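Local coordinates for mandelate racemase/muconate lactonizing enzyme-like protein (Rubrobacter xylanophilus DSM 9941, PDB 3CYJ) that belongs to the enolase superfamily, joining an alpha+beta capping domain to a TIM-barrel-like domain that holds a sodium ion in this structure, at residues R10-A15 against L38-G43; S73-P78 against W110-R115; R84-I89 against M100-V105. All coordinates share one frame; numbering follows the deposited sequence.

Interaction 1: R10-A15 against L38-G43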
loop_
_atom_site.group_PDB
_atom_site.type_symbol
_atom_site.label_atom_id
_atom_site.label_comp_id
_atom_site.label_asym_id
_atom_site.label_seq_id
_atom_site.Cartn_x
_atom_site.Cartn_y
_atom_site.Cartn_z
ATOM N N ARG A 10 34.114 38.685 -7.987
ATOM C CA ARG A 10 34.346 38.236 -9.326
ATOM C C ARG A 10 34.444 36.704 -9.372
ATOM O O ARG A 10 35.078 36.099 -8.523
ATOM C CB ARG A 10 35.653 38.889 -9.804
ATOM C CG ARG A 10 36.057 38.589 -11.234
ATOM C CD ARG A 10 37.188 39.514 -11.713
ATOM N NE ARG A 10 38.412 39.447 -10.911
ATOM C CZ ARG A 10 39.425 38.649 -11.204
ATOM N NH1 ARG A 10 39.323 37.832 -12.255
ATOM N NH2 ARG A 10 40.521 38.655 -10.443
ATOM N N LEU A 11 33.819 36.094 -10.379
ATOM C CA LEU A 11 33.984 34.665 -10.642
ATOM C C LEU A 11 34.747 34.458 -11.927
ATOM O O LEU A 11 34.428 35.086 -12.914
ATOM C CB LEU A 11 32.628 33.996 -10.828
ATOM C CG LEU A 11 31.698 33.734 -9.679
ATOM C CD1 LEU A 11 30.752 32.682 -10.254
ATOM C CD2 LEU A 11 32.498 33.253 -8.493
ATOM N N GLU A 12 35.737 33.583 -11.921
ATOM C CA GLU A 12 36.439 33.240 -13.151
ATOM C C GLU A 12 36.177 31.775 -13.444
ATOM O O GLU A 12 36.315 30.942 -12.571
ATOM C CB GLU A 12 37.968 33.405 -13.035
ATOM C CG GLU A 12 38.461 34.677 -12.369
ATOM C CD GLU A 12 40.003 34.695 -12.223
ATOM O OE1 GLU A 12 40.655 35.580 -12.882
ATOM O OE2 GLU A 12 40.559 33.830 -11.472
ATOM N N VAL A 13 35.864 31.464 -14.687
ATOM C CA VAL A 13 35.586 30.111 -15.085
ATOM C C VAL A 13 36.593 29.696 -16.159
ATOM O O VAL A 13 36.893 30.470 -17.043
ATOM C CB VAL A 13 34.118 29.978 -15.694
ATOM C CG1 VAL A 13 33.747 28.529 -15.850
ATOM C CG2 VAL A 13 33.113 30.676 -14.833
ATOM N N SER A 14 37.067 28.454 -16.086
ATOM C CA SER A 14 37.989 27.900 -17.056
ATOM C C SER A 14 37.805 26.396 -17.051
ATOM O O SER A 14 37.156 25.869 -16.162
ATOM C CB SER A 14 39.436 28.316 -16.736
ATOM O OG SER A 14 39.848 27.874 -15.447
ATOM N N ALA A 15 38.332 25.705 -18.053
ATOM C CA ALA A 15 38.090 24.285 -18.205
ATOM C C ALA A 15 39.346 23.640 -18.706
ATOM O O ALA A 15 40.147 24.260 -19.412
ATOM C CB ALA A 15 36.922 24.012 -19.187
ATOM N N LEU A 38 36.452 24.728 -13.844
ATOM C CA LEU A 38 37.021 25.279 -12.625
ATOM C C LEU A 38 36.482 26.676 -12.399
ATOM O O LEU A 38 36.516 27.506 -13.315
ATOM C CB LEU A 38 38.577 25.307 -12.687
ATOM C CG LEU A 38 39.224 25.944 -11.402
ATOM C CD1 LEU A 38 39.237 24.995 -10.159
ATOM C CD2 LEU A 38 40.583 26.462 -11.740
ATOM N N VAL A 39 35.948 26.924 -11.209
ATOM C CA VAL A 39 35.477 28.247 -10.860
ATOM C C VAL A 39 36.399 28.849 -9.800
ATOM O O VAL A 39 36.804 28.157 -8.823
ATOM C CB VAL A 39 33.986 28.205 -10.362
ATOM C CG1 VAL A 39 33.469 29.583 -9.907
ATOM C CG2 VAL A 39 33.079 27.599 -11.451
ATOM N N GLU A 40 36.769 30.114 -10.007
ATOM C CA GLU A 40 37.466 30.828 -8.947
ATOM C C GLU A 40 36.678 32.014 -8.522
ATOM O O GLU A 40 36.264 32.863 -9.370
ATOM C CB GLU A 40 38.895 31.219 -9.321
ATOM C CG GLU A 40 39.734 29.998 -9.711
ATOM C CD GLU A 40 41.219 30.356 -9.829
ATOM O OE1 GLU A 40 41.476 31.578 -9.911
ATOM O OE2 GLU A 40 42.108 29.450 -9.827
ATOM N N ALA A 41 36.455 32.051 -7.202
ATOM C CA ALA A 41 35.716 33.139 -6.582
ATOM C C ALA A 41 36.654 34.051 -5.811
ATOM O O ALA A 41 37.372 33.600 -4.896
ATOM C CB ALA A 41 34.630 32.623 -5.670
ATOM N N HIS A 42 36.623 35.328 -6.194
ATOM C CA HIS A 42 37.497 36.364 -5.653
ATOM C C HIS A 42 36.664 37.230 -4.784
ATOM O O HIS A 42 35.609 37.704 -5.241
ATOM C CB HIS A 42 38.037 37.233 -6.790
ATOM C CG HIS A 42 39.052 36.538 -7.629
ATOM N ND1 HIS A 42 38.705 35.722 -8.685
ATOM C CD2 HIS A 42 40.402 36.488 -7.541
ATOM C CE1 HIS A 42 39.802 35.205 -9.225
ATOM N NE2 HIS A 42 40.845 35.653 -8.549
ATOM N N GLY A 43 37.105 37.435 -3.538
ATOM C CA GLY A 43 36.384 38.352 -2.666
ATOM C C GLY A 43 37.100 38.580 -1.363
ATOM O O GLY A 43 37.914 37.758 -0.962
#
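Leu38 begins this antiparallel pairing opposite Ser14, the two backbones joined by a pair of hydrogen bonds, Leu38 N to Ser14 O at 2.7 Å and Ser14 N to Leu38 O at 3.0 Å. Its side chain stands on the same side of the sheet as Ser14, whose OG has its polar partner in Tyr16. Val39 faces Val13 in a non-hydrogen-bonded pair on the other side, and its CG1 meets Leu11 CD2 at 4.1 Å; beta-branched residues suit such extended positions. Glu40 and Glu12 form the next hydrogen-bonded pair, Glu12 N to Glu40 O and Glu40 N to Glu12 O, each 2.7 Å. Their carboxylates converge, OE2 of Glu12 lying 2.9 Å from OE1 of Glu40. Both are acceptors, so the approach should be unfavourable unless a proton is shared or nearby positive charge offsets it. Arg10 supplies some of that charge: within its own strand its NH1 makes a salt bridge of 2.7 Å to Glu12 OE1, reaching the oxygen from above the carboxylate plane. Ala41, opposite Leu11, is small enough for Leu11 CD2 to come within 3.6 Å of its CB. His42 closes the pairing against Arg10. With CG of Arg10 anti to its backbone nitrogen (chi1 -178°) and a bend at chi3, the guanidinium is carried over the imidazole and lies nearly flat on it, centres 4.0 Å apart and planes at 20°. The two faces of the sheet therefore differ in character. Leu11, Val13, Val39 and Ala41 form the apolar one, packed on helices 57-70 and 97-116, whereas on the mixed face Glu40 and His42 lie beside Lys47, and Leu38 packs on Leu49 and Tyr51, all of strand 46-53; strand 33-43 lies between strands 8-26 and 46-53.

Interaction 2: S73-P78 against W110-R115; sequences SDALSP and WDLKAR
Lys113 leaves its helix with CG anti to the backbone nitrogen (chi1 -179°) and stays extended to its end, which lays the aliphatic chain along the turn at Ala75 and Leu76. CB of Trp110 does not aim at the loop; chi1 (-90°) turns the indole until one face meets the pyrrolidine. Pro78 CB sits 3.7 Å from the centroid of the five-membered ring and 13° off its normal, a CH-pi contact over the face, while CG lies above the indole as well. Proline suits the place twice over: it opens helix 78-88, where no backbone N-H is needed, and its rigid CH groups fit a flat aromatic surface. Leu112, just before Lys113, sends CD2 to within 4.1 Å of Ala75 CB. The loop is shaped by a type I turn from Asp74 to Ser77 and by an Asx turn, in which Leu76 N donates to Asp74 OD1 at 2.7 Å. That turn presents Leu76 O to the lysine: CE of Lys113 comes to 3.1 Å from it, and a water bridges the same oxygen to Lys113 NZ, donating to the carbonyl and receiving a weak bond from the ammonium. The indole NE1 bonds to Thr278 of the barrel domain, and Lys113 NZ to the Asp123 carbonyl of the second subunit. No direct hydrogen bond joins loop to helix, so the contact rests on apolar and CH-pi packing; the lysine lends its methylenes to that packing and keeps its ammonium for water and the subunit interface, where the Asp123 carbonyl and the water probably offset its charge.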
loop_
_atom_site.group_PDB
_atom_site.type_symbol
_atom_site.label_atom_id
_atom_site.label_comp_id
_atom_site.label_asym_id
_atom_site.label_seq_id
_atom_site.Cartn_x
_atom_site.Cartn_y
_atom_site.Cartn_z
ATOM N N SER A 73 27.566 39.380 -3.780
ATOM C CA SER A 73 26.936 38.673 -2.633
ATOM C C SER A 73 27.805 38.661 -1.392
ATOM O O SER A 73 29.011 38.803 -1.457
ATOM C CB SER A 73 26.569 37.212 -2.966
ATOM O OG SER A 73 25.819 37.119 -4.161
ATOM N N ASP A 74 27.170 38.453 -0.253
ATOM C CA ASP A 74 27.902 38.272 0.969
ATOM C C ASP A 74 28.779 37.033 0.904
ATOM O O ASP A 74 28.282 35.889 0.823
ATOM C CB ASP A 74 26.939 38.175 2.142
ATOM C CG ASP A 74 27.639 37.821 3.448
ATOM O OD1 ASP A 74 28.909 37.788 3.499
ATOM O OD2 ASP A 74 26.903 37.567 4.429
ATOM N N ALA A 75 30.094 37.268 0.983
ATOM C CA ALA A 75 31.118 36.217 0.942
ATOM C C ALA A 75 31.104 35.267 2.150
ATOM O O ALA A 75 31.854 34.281 2.154
ATOM C CB ALA A 75 32.508 36.830 0.764
ATOM N N LEU A 76 30.268 35.534 3.154
ATOM C CA LEU A 76 30.218 34.672 4.326
ATOM C C LEU A 76 29.026 33.717 4.329
ATOM O O LEU A 76 28.862 32.921 5.248
ATOM C CB LEU A 76 30.156 35.520 5.594
ATOM C CG LEU A 76 31.459 36.185 6.102
ATOM C CD1 LEU A 76 31.255 36.648 7.569
ATOM C CD2 LEU A 76 32.717 35.283 6.003
ATOM N N SER A 77 28.172 33.790 3.307
ATOM C CA SER A 77 26.947 33.011 3.326
ATOM C C SER A 77 26.704 32.258 2.012
ATOM O O SER A 77 25.759 32.550 1.305
ATOM C CB SER A 77 25.752 33.920 3.614
ATOM O OG SER A 77 25.772 34.296 4.965
ATOM N N PRO A 78 27.544 31.272 1.698
ATOM C CA PRO A 78 27.369 30.558 0.436
ATOM C C PRO A 78 25.946 29.993 0.216
ATOM O O PRO A 78 25.411 30.123 -0.885
ATOM C CB PRO A 78 28.439 29.462 0.503
ATOM C CG PRO A 78 29.494 30.051 1.446
ATOM C CD PRO A 78 28.787 30.908 2.399
ATOM N N TRP A 110 32.336 28.264 -0.764
ATOM C CA TRP A 110 32.633 27.710 0.539
ATOM C C TRP A 110 34.144 27.720 0.770
ATOM O O TRP A 110 34.591 28.064 1.869
ATOM C CB TRP A 110 32.098 26.283 0.687
ATOM C CG TRP A 110 30.687 26.201 1.219
ATOM C CD1 TRP A 110 29.521 25.898 0.494
ATOM C CD2 TRP A 110 30.270 26.376 2.587
ATOM N NE1 TRP A 110 28.438 25.925 1.337
ATOM C CE2 TRP A 110 28.859 26.214 2.621
ATOM C CE3 TRP A 110 30.944 26.696 3.778
ATOM C CZ2 TRP A 110 28.120 26.333 3.815
ATOM C CZ3 TRP A 110 30.206 26.829 4.972
ATOM C CH2 TRP A 110 28.815 26.631 4.988
ATOM N N ASP A 111 34.905 27.324 -0.258
ATOM C CA ASP A 111 36.372 27.495 -0.234
ATOM C C ASP A 111 36.719 28.949 0.121
ATOM O O ASP A 111 37.487 29.231 1.046
ATOM C CB ASP A 111 37.012 27.113 -1.553
ATOM C CG ASP A 111 38.556 26.898 -1.430
ATOM O OD1 ASP A 111 39.044 26.416 -0.368
ATOM O OD2 ASP A 111 39.294 27.191 -2.389
ATOM N N LEU A 112 36.132 29.884 -0.604
ATOM C CA LEU A 112 36.319 31.285 -0.280
ATOM C C LEU A 112 35.940 31.612 1.175
ATOM O O LEU A 112 36.687 32.291 1.848
ATOM C CB LEU A 112 35.562 32.187 -1.274
ATOM C CG LEU A 112 35.703 33.694 -1.038
ATOM C CD1 LEU A 112 37.203 34.118 -1.256
ATOM C CD2 LEU A 112 34.648 34.549 -1.875
ATOM N N LYS A 113 34.765 31.189 1.647
ATOM C CA LYS A 113 34.404 31.477 3.027
ATOM C C LYS A 113 35.475 30.913 4.001
ATOM O O LYS A 113 35.892 31.593 4.903
ATOM C CB LYS A 113 33.001 30.976 3.390
ATOM C CG LYS A 113 32.564 31.300 4.858
ATOM C CD LYS A 113 31.466 30.356 5.411
ATOM C CE LYS A 113 30.754 30.929 6.673
ATOM N NZ LYS A 113 30.010 29.882 7.504
ATOM N N ALA A 114 35.919 29.687 3.787
ATOM C CA ALA A 114 36.829 29.033 4.705
ATOM C C ALA A 114 38.171 29.810 4.811
ATOM O O ALA A 114 38.669 30.071 5.926
ATOM C CB ALA A 114 37.056 27.580 4.265
ATOM N N ARG A 115 38.717 30.157 3.639
ATOM C CA ARG A 115 39.884 31.044 3.448
ATOM C C ARG A 115 39.768 32.422 4.108
ATOM O O ARG A 115 40.702 32.830 4.790
ATOM C CB ARG A 115 40.270 31.164 1.963
ATOM C CG ARG A 115 40.936 29.895 1.487
ATOM C CD ARG A 115 41.026 29.769 -0.019
ATOM N NE ARG A 115 41.597 28.476 -0.438
ATOM C CZ ARG A 115 42.897 28.150 -0.382
ATOM N NH1 ARG A 115 43.778 28.995 0.130
ATOM N NH2 ARG A 115 43.325 26.969 -0.810
HETATM O O HOH W 1 27.219 30.333 5.899
#

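Interaction 3: R84-I89 against M100-V105; sequences RMQAAI and MAVSAV
Apolar packing between helices 78-88 and 97-116 makes up this buried contact in the N-terminal domain: the nearly antiparallel axes of segments 84-88 and 100-105 make 161° and come within 10.8 Å. At that separation the backbones stay well apart, and long or branched side chains have to fill the space between them. Val102 is the central one. Its two methyls diverge: CG2 lies 3.8 Å from Ile89 CD1, and CG1 is 3.7 Å from Gln86 NE2. That last approach is plain contact, Gln86 folding at chi2 (-71°) to bring its NE2 against the methyl. Met85 spans the gap to Val105, about one turn beyond Val102. Its chain runs out extended through chi2 and then bends at chi3, which sets both SD and CE against the same methyl, CG1 of Val105, with SD at 3.7 Å. Methionine, long and flexible, suits a wide interhelical distance, while the short branched valines present methyls close to their own helix. The helices form part of the alpha-helical side of the capping domain characteristic of the enolase superfamily, in which a helical bundle packs on an antiparallel sheet. Helix 57-70 is the third member here, Val69 touching Met85 and Leu66 touching Ile89. Ile89 is the residue at which the chain departs from helical geometry; its N-H makes weak bonds to Met85 O and Gln86 O, yet its side chain still points to the facing helix. Away from this interface, Met100 packs on Ala92 of the third subunit, and Ser103 OG bonds to Gly275 N of the barrel domain.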
loop_
_atom_site.group_PDB
_atom_site.type_symbol
_atom_site.label_atom_id
_atom_site.label_comp_id
_atom_site.label_asym_id
_atom_site.label_seq_id
_atom_site.Cartn_x
_atom_site.Cartn_y
_atom_site.Cartn_z
ATOM N N ARG A 84 19.425 31.466 -4.207
ATOM C CA ARG A 84 19.185 32.432 -5.284
ATOM C C ARG A 84 19.614 31.799 -6.646
ATOM O O ARG A 84 18.934 32.005 -7.662
ATOM C CB ARG A 84 19.908 33.782 -4.991
ATOM C CG ARG A 84 19.318 34.545 -3.798
ATOM C CD ARG A 84 20.232 35.697 -3.315
ATOM N NE ARG A 84 20.733 36.466 -4.456
ATOM C CZ ARG A 84 22.028 36.674 -4.690
ATOM N NH1 ARG A 84 22.914 36.248 -3.785
ATOM N NH2 ARG A 84 22.427 37.364 -5.787
ATOM N N MET A 85 20.694 31.008 -6.660
ATOM C CA MET A 85 21.105 30.368 -7.923
ATOM C C MET A 85 20.053 29.352 -8.438
ATOM O O MET A 85 19.674 29.382 -9.618
ATOM C CB MET A 85 22.476 29.702 -7.798
ATOM C CG MET A 85 23.721 30.682 -7.778
ATOM S SD MET A 85 25.356 29.920 -7.981
ATOM C CE MET A 85 25.642 29.151 -6.355
ATOM N N GLN A 86 19.585 28.460 -7.546
ATOM C CA GLN A 86 18.556 27.486 -7.848
ATOM C C GLN A 86 17.250 28.169 -8.357
ATOM O O GLN A 86 16.641 27.697 -9.307
ATOM C CB GLN A 86 18.247 26.627 -6.611
ATOM C CG GLN A 86 19.398 25.866 -6.023
ATOM C CD GLN A 86 19.878 24.705 -6.872
ATOM O OE1 GLN A 86 19.422 24.463 -8.021
ATOM N NE2 GLN A 86 20.833 23.974 -6.321
ATOM N N ALA A 87 16.833 29.273 -7.718
ATOM C CA ALA A 87 15.631 29.964 -8.122
ATOM C C ALA A 87 15.815 30.550 -9.513
ATOM O O ALA A 87 14.924 30.468 -10.343
ATOM C CB ALA A 87 15.266 31.073 -7.109
ATOM N N ALA A 88 16.978 31.149 -9.756
ATOM C CA ALA A 88 17.258 31.873 -10.988
ATOM C C ALA A 88 17.291 30.953 -12.194
ATOM O O ALA A 88 17.027 31.421 -13.303
ATOM C CB ALA A 88 18.592 32.650 -10.888
ATOM N N ILE A 89 17.623 29.667 -12.018
ATOM C CA ILE A 89 17.798 28.825 -13.201
ATOM C C ILE A 89 16.587 27.918 -13.571
ATOM O O ILE A 89 16.727 26.996 -14.365
ATOM C CB ILE A 89 19.105 28.013 -13.122
ATOM C CG1 ILE A 89 19.032 26.928 -12.031
ATOM C CG2 ILE A 89 20.324 28.933 -12.922
ATOM C CD1 ILE A 89 20.334 26.178 -11.955
ATOM N N MET A 100 25.588 20.748 -12.118
ATOM C CA MET A 100 27.044 20.645 -12.114
ATOM C C MET A 100 27.662 22.060 -11.955
ATOM O O MET A 100 28.632 22.247 -11.200
ATOM C CB MET A 100 27.516 19.983 -13.406
ATOM C CG MET A 100 27.321 18.505 -13.359
ATOM S SD MET A 100 27.940 17.511 -14.712
ATOM C CE MET A 100 26.398 17.317 -15.470
ATOM N N ALA A 101 27.056 23.045 -12.634
ATOM C CA ALA A 101 27.523 24.427 -12.568
ATOM C C ALA A 101 27.286 25.018 -11.180
ATOM O O ALA A 101 28.218 25.606 -10.574
ATOM C CB ALA A 101 26.857 25.293 -13.652
ATOM N N VAL A 102 26.039 24.924 -10.691
ATOM C CA VAL A 102 25.762 25.362 -9.306
ATOM C C VAL A 102 26.758 24.735 -8.298
ATOM O O VAL A 102 27.270 25.402 -7.405
ATOM C CB VAL A 102 24.304 25.057 -8.871
ATOM C CG1 VAL A 102 24.163 25.266 -7.387
ATOM C CG2 VAL A 102 23.291 25.988 -9.596
ATOM N N SER A 103 27.052 23.456 -8.457
ATOM C CA SER A 103 27.935 22.743 -7.536
ATOM C C SER A 103 29.345 23.342 -7.509
ATOM O O SER A 103 29.907 23.606 -6.441
ATOM C CB SER A 103 28.026 21.270 -7.968
ATOM O OG SER A 103 26.760 20.653 -7.811
ATOM N N ALA A 104 29.919 23.524 -8.696
ATOM C CA ALA A 104 31.255 24.098 -8.841
ATOM C C ALA A 104 31.293 25.468 -8.190
ATOM O O ALA A 104 32.216 25.766 -7.455
ATOM C CB ALA A 104 31.617 24.227 -10.343
ATOM N N VAL A 105 30.293 26.305 -8.473
ATOM C CA VAL A 105 30.228 27.626 -7.877
ATOM C C VAL A 105 30.074 27.589 -6.330
ATOM O O VAL A 105 30.745 28.320 -5.611
ATOM C CB VAL A 105 29.111 28.443 -8.476
ATOM C CG1 VAL A 105 29.022 29.790 -7.771
ATOM C CG2 VAL A 105 29.361 28.687 -9.945
#

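Overall arrangement
All three interactions belong to the N-terminal capping domain. Interactions 2 and 3 are buried and share helix 97-116, using its later and earlier parts; interaction 1, partly buried, carries charged groups on its outer face. Its inner face joins the others: Val39 packs on Ala104 and Val105 of interaction 3, and Leu112 of interaction 2 reaches the backbone oxygens of Ala41 and Gly43. Ser73 and Arg84 link 73-78 to 84-89 by a probable hydrogen bond. Chemistry follows place: backbone hydrogen bonds and an arginine-histidine stack join the strands, methyl and thioether packing holds the helix pair, and the loop-to-helix contact mixes CH-pi packing with a water bridge near a neighbouring subunit.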